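Local coordinates for protein endoglucanase (Clostridium thermocellum, PDB 2YIK) that probably hydrolyses internal beta-1,4-glucosidic bonds of cellulose, at residues Asp105-Ala117 / Ile157-Phe170. Sequence-based numbering, arbitrary orientation.
Sequences DGKVDVSGGFHDA and ILRYFNDYFMRCTF. With CA (calcium ion), chain D; ZN (zinc ion), chain E.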
# COMPACT_ATOMS: atom_id res chain seq x y z
N ASP A 105 11.25 21.85 22.26
CA ASP A 105 10.18 22.84 22.12
C ASP A 105 8.81 22.25 22.48
O ASP A 105 7.78 22.89 22.31
CB ASP A 105 10.16 23.41 20.69
CG ASP A 105 9.55 22.45 19.68
OD1 ASP A 105 9.32 21.28 20.04
OD2 ASP A 105 9.30 22.86 18.53
N GLY A 106 8.82 21.01 22.98
CA GLY A 106 7.59 20.35 23.39
C GLY A 106 6.63 19.91 22.29
O GLY A 106 5.47 19.61 22.56
N LYS A 107 7.12 19.85 21.06
CA LYS A 107 6.29 19.44 19.93
C LYS A 107 7.02 18.45 19.03
O LYS A 107 8.23 18.43 18.99
CB LYS A 107 5.88 20.68 19.13
CG LYS A 107 4.89 21.58 19.87
CD LYS A 107 5.15 23.04 19.58
CE LYS A 107 4.07 23.94 20.20
NZ LYS A 107 3.27 23.24 21.24
N VAL A 108 6.28 17.59 18.34
CA VAL A 108 6.93 16.66 17.42
C VAL A 108 6.27 16.81 16.06
O VAL A 108 5.12 17.25 15.96
CB VAL A 108 6.82 15.20 17.89
CG1 VAL A 108 7.54 15.02 19.23
CG2 VAL A 108 5.37 14.79 18.00
N ASP A 109 7.01 16.46 15.02
CA ASP A 109 6.51 16.57 13.65
C ASP A 109 6.09 15.21 13.08
O ASP A 109 6.93 14.38 12.74
CB ASP A 109 7.61 17.19 12.77
CG ASP A 109 7.16 17.40 11.34
OD1 ASP A 109 6.00 17.07 10.99
OD2 ASP A 109 7.98 17.91 10.54
N VAL A 110 4.78 14.98 12.99
CA VAL A 110 4.28 13.73 12.43
C VAL A 110 3.44 14.07 11.19
O VAL A 110 2.46 13.39 10.88
CB VAL A 110 3.42 12.92 13.44
CG1 VAL A 110 4.31 12.39 14.56
CG2 VAL A 110 2.31 13.77 14.00
N SER A 111 3.86 15.11 10.49
CA SER A 111 3.19 15.57 9.28
C SER A 111 3.72 14.82 8.06
O SER A 111 4.77 14.18 8.11
CB SER A 111 3.42 17.07 9.08
OG SER A 111 4.74 17.33 8.65
N GLY A 112 2.97 14.90 6.97
CA GLY A 112 3.37 14.25 5.74
C GLY A 112 2.56 13.01 5.42
O GLY A 112 1.54 12.74 6.06
N GLY A 113 3.00 12.25 4.43
CA GLY A 113 2.28 11.05 4.08
C GLY A 113 0.99 11.33 3.32
O GLY A 113 0.81 12.40 2.73
N PHE A 114 0.06 10.38 3.40
CA PHE A 114 -1.19 10.47 2.67
C PHE A 114 -2.45 10.22 3.49
O PHE A 114 -2.41 9.42 4.43
CB PHE A 114 -1.17 9.45 1.52
CG PHE A 114 -0.02 9.63 0.56
CD1 PHE A 114 1.26 9.21 0.90
CD2 PHE A 114 -0.23 10.20 -0.69
CE1 PHE A 114 2.32 9.36 0.01
CE2 PHE A 114 0.82 10.36 -1.59
CZ PHE A 114 2.10 9.94 -1.25
N HIS A 115 -3.54 10.91 3.15
CA HIS A 115 -4.83 10.71 3.80
C HIS A 115 -5.17 9.29 3.41
O HIS A 115 -4.76 8.81 2.35
CB HIS A 115 -5.90 11.63 3.24
CG HIS A 115 -5.60 13.08 3.42
ND1 HIS A 115 -5.81 14.00 2.41
CD2 HIS A 115 -5.15 13.78 4.48
CE1 HIS A 115 -5.49 15.20 2.85
NE2 HIS A 115 -5.08 15.10 4.10
N ASP A 116 -5.95 8.61 4.20
CA ASP A 116 -6.20 7.22 3.88
C ASP A 116 -7.14 6.89 2.75
O ASP A 116 -6.79 6.13 1.81
CB ASP A 116 -6.74 6.49 5.09
CG ASP A 116 -7.05 5.00 4.82
OD1 ASP A 116 -6.10 4.20 4.68
OD2 ASP A 116 -8.25 4.64 4.74
N ALA A 117 -8.30 7.51 2.73
CA ALA A 117 -9.28 7.14 1.76
C ALA A 117 -9.95 8.39 1.18
O ALA A 117 -9.36 9.00 0.28
CB ALA A 117 -10.31 6.24 2.54
N ILE A 157 6.04 9.92 -5.19
CA ILE A 157 5.03 9.35 -4.31
C ILE A 157 5.69 8.43 -3.27
O ILE A 157 5.38 8.52 -2.09
CB ILE A 157 3.96 8.53 -5.09
CG1 ILE A 157 2.97 9.46 -5.79
CG2 ILE A 157 3.17 7.65 -4.13
CD1 ILE A 157 3.63 10.53 -6.62
N LEU A 158 6.61 7.57 -3.71
CA LEU A 158 7.29 6.66 -2.79
C LEU A 158 8.16 7.38 -1.77
O LEU A 158 8.28 6.93 -0.63
CB LEU A 158 8.10 5.63 -3.58
CG LEU A 158 7.21 4.65 -4.36
CD1 LEU A 158 8.03 3.90 -5.39
CD2 LEU A 158 6.53 3.68 -3.39
N ARG A 159 8.76 8.50 -2.17
CA ARG A 159 9.58 9.28 -1.24
C ARG A 159 8.67 9.93 -0.21
O ARG A 159 9.01 10.01 0.97
CB ARG A 159 10.37 10.37 -1.98
CG ARG A 159 11.64 9.89 -2.65
CD ARG A 159 12.26 11.02 -3.47
NE ARG A 159 13.51 10.63 -4.14
CZ ARG A 159 14.70 10.61 -3.55
NH1 ARG A 159 14.83 10.96 -2.27
NH2 ARG A 159 15.77 10.25 -4.24
N TYR A 160 7.50 10.40 -0.66
CA TYR A 160 6.58 11.04 0.26
C TYR A 160 6.06 10.06 1.30
O TYR A 160 5.87 10.43 2.46
CB TYR A 160 5.41 11.67 -0.50
CG TYR A 160 4.85 12.92 0.17
CD1 TYR A 160 5.58 14.11 0.19
CD2 TYR A 160 3.60 12.89 0.80
CE1 TYR A 160 5.08 15.25 0.82
CE2 TYR A 160 3.09 14.03 1.43
CZ TYR A 160 3.84 15.20 1.44
OH TYR A 160 3.36 16.33 2.07
N PHE A 161 5.82 8.80 0.90
CA PHE A 161 5.35 7.77 1.84
C PHE A 161 6.44 7.45 2.86
O PHE A 161 6.24 7.57 4.06
CB PHE A 161 5.05 6.44 1.12
CG PHE A 161 3.62 6.26 0.69
CD1 PHE A 161 2.59 6.13 1.63
CD2 PHE A 161 3.31 6.16 -0.66
CE1 PHE A 161 1.28 5.90 1.21
CE2 PHE A 161 2.01 5.93 -1.08
CZ PHE A 161 0.99 5.80 -0.14
N ASN A 162 7.59 7.04 2.35
CA ASN A 162 8.71 6.65 3.19
C ASN A 162 9.39 7.75 4.02
O ASN A 162 9.92 7.46 5.09
CB ASN A 162 9.73 5.88 2.35
CG ASN A 162 9.16 4.57 1.82
OD1 ASN A 162 8.80 4.45 0.64
ND2 ASN A 162 9.06 3.57 2.70
N ASP A 163 9.38 8.99 3.54
CA ASP A 163 9.99 10.06 4.33
C ASP A 163 9.09 10.29 5.54
O ASP A 163 9.56 10.68 6.61
CB ASP A 163 10.14 11.35 3.51
CG ASP A 163 11.17 11.21 2.40
OD1 ASP A 163 12.04 10.33 2.50
OD2 ASP A 163 11.12 12.00 1.43
N TYR A 164 7.80 10.05 5.36
CA TYR A 164 6.82 10.20 6.42
C TYR A 164 7.10 9.13 7.48
O TYR A 164 7.15 9.42 8.67
CB TYR A 164 5.40 10.06 5.85
CG TYR A 164 4.29 9.84 6.86
CD1 TYR A 164 4.03 10.76 7.87
CD2 TYR A 164 3.46 8.72 6.77
CE1 TYR A 164 2.96 10.58 8.76
CE2 TYR A 164 2.40 8.52 7.64
CZ TYR A 164 2.15 9.45 8.64
OH TYR A 164 1.09 9.25 9.50
N PHE A 165 7.30 7.89 7.04
CA PHE A 165 7.59 6.79 7.96
C PHE A 165 8.86 7.11 8.76
O PHE A 165 8.89 6.98 9.98
CB PHE A 165 7.78 5.47 7.20
CG PHE A 165 6.58 5.01 6.40
CD1 PHE A 165 5.28 5.24 6.86
CD2 PHE A 165 6.75 4.32 5.20
CE1 PHE A 165 4.18 4.79 6.14
CE2 PHE A 165 5.66 3.86 4.47
CZ PHE A 165 4.36 4.09 4.94
N MET A 166 9.90 7.54 8.06
CA MET A 166 11.16 7.85 8.73
C MET A 166 11.05 8.97 9.76
O MET A 166 11.60 8.84 10.86
CB MET A 166 12.25 8.14 7.69
CG MET A 166 12.69 6.86 6.96
SD MET A 166 14.07 6.98 5.80
CE MET A 166 13.22 7.49 4.29
N ARG A 167 10.36 10.05 9.43
CA ARG A 167 10.17 11.16 10.36
C ARG A 167 9.39 10.68 11.59
O ARG A 167 9.56 11.18 12.69
CB ARG A 167 9.38 12.31 9.71
CG ARG A 167 10.18 13.24 8.82
CD ARG A 167 9.37 14.50 8.49
NE ARG A 167 8.12 14.15 7.83
CZ ARG A 167 7.99 13.95 6.53
NH1 ARG A 167 9.03 14.07 5.72
NH2 ARG A 167 6.81 13.60 6.04
N CYS A 168 8.51 9.70 11.38
CA CYS A 168 7.69 9.16 12.46
C CYS A 168 8.38 8.08 13.29
O CYS A 168 7.83 7.59 14.28
CB CYS A 168 6.38 8.61 11.90
SG CYS A 168 5.21 9.91 11.37
N THR A 169 9.59 7.71 12.88
CA THR A 169 10.35 6.71 13.62
C THR A 169 11.35 7.46 14.49
O THR A 169 12.34 8.00 13.98
CB THR A 169 11.10 5.75 12.68
OG1 THR A 169 10.19 5.17 11.74
CG2 THR A 169 11.77 4.63 13.48
N PHE A 170 11.08 7.50 15.79
CA PHE A 170 11.94 8.18 16.75
C PHE A 170 12.96 7.18 17.29
O PHE A 170 12.61 6.24 18.02
CB PHE A 170 11.07 8.77 17.86
CG PHE A 170 10.09 9.79 17.37
CD1 PHE A 170 8.86 9.38 16.83
CD2 PHE A 170 10.41 11.14 17.34
CE1 PHE A 170 7.99 10.31 16.27
CE2 PHE A 170 9.54 12.08 16.79
CZ PHE A 170 8.33 11.66 16.25
CA CA D . 10.42 19.40 18.76
ZN ZN E . -3.81 16.50 5.32
O HOH W 1 9.41 13.86 13.16
O HOH W 2 5.97 12.92 3.60
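F114 inserts its ring between F161 and Y160, fixing an extended loop against helix 151-167 of the (alpha/alpha)6 barrel characteristic of family 9 glycoside hydrolases. Y160 turns its edge to one face of F114, with the planes at 81°, a T-shaped pair. Over the opposite face lies F161, whose plane is inclined by 32°, an oblique pair. F114 reaches this slot with CG beside its backbone N (chi1 -58°). Its CZ thereby comes to 3.8 Å from I157 CG2. The OH of Y160 is hydrogen-bonded to the backbone O of C56, whose SG binds the zinc ion together with C72, H73 and H115.

Further along, G112 and G113 run over Y164: G113 CA sits over the face of the ring, 4.0 Å from the Y164 ring centroid, a CH-pi contact. The Y164 ring edge faces V110 O. R167, its chain bent at chi3, directs NH2 to S111 O at 3.0 Å, the acceptor lying near the guanidinium plane; NE adds a weak bond to the same oxygen. D109 OD1 closes an Asx turn with S111 N and also receives S111 OG, two bonds that tie S111 back onto D109.

Two waters bridge the segments. One donates to D109 O and R167 O; the other accepts from G113 N and R167 NH2 and donates to Y160 O at 2.7 Å.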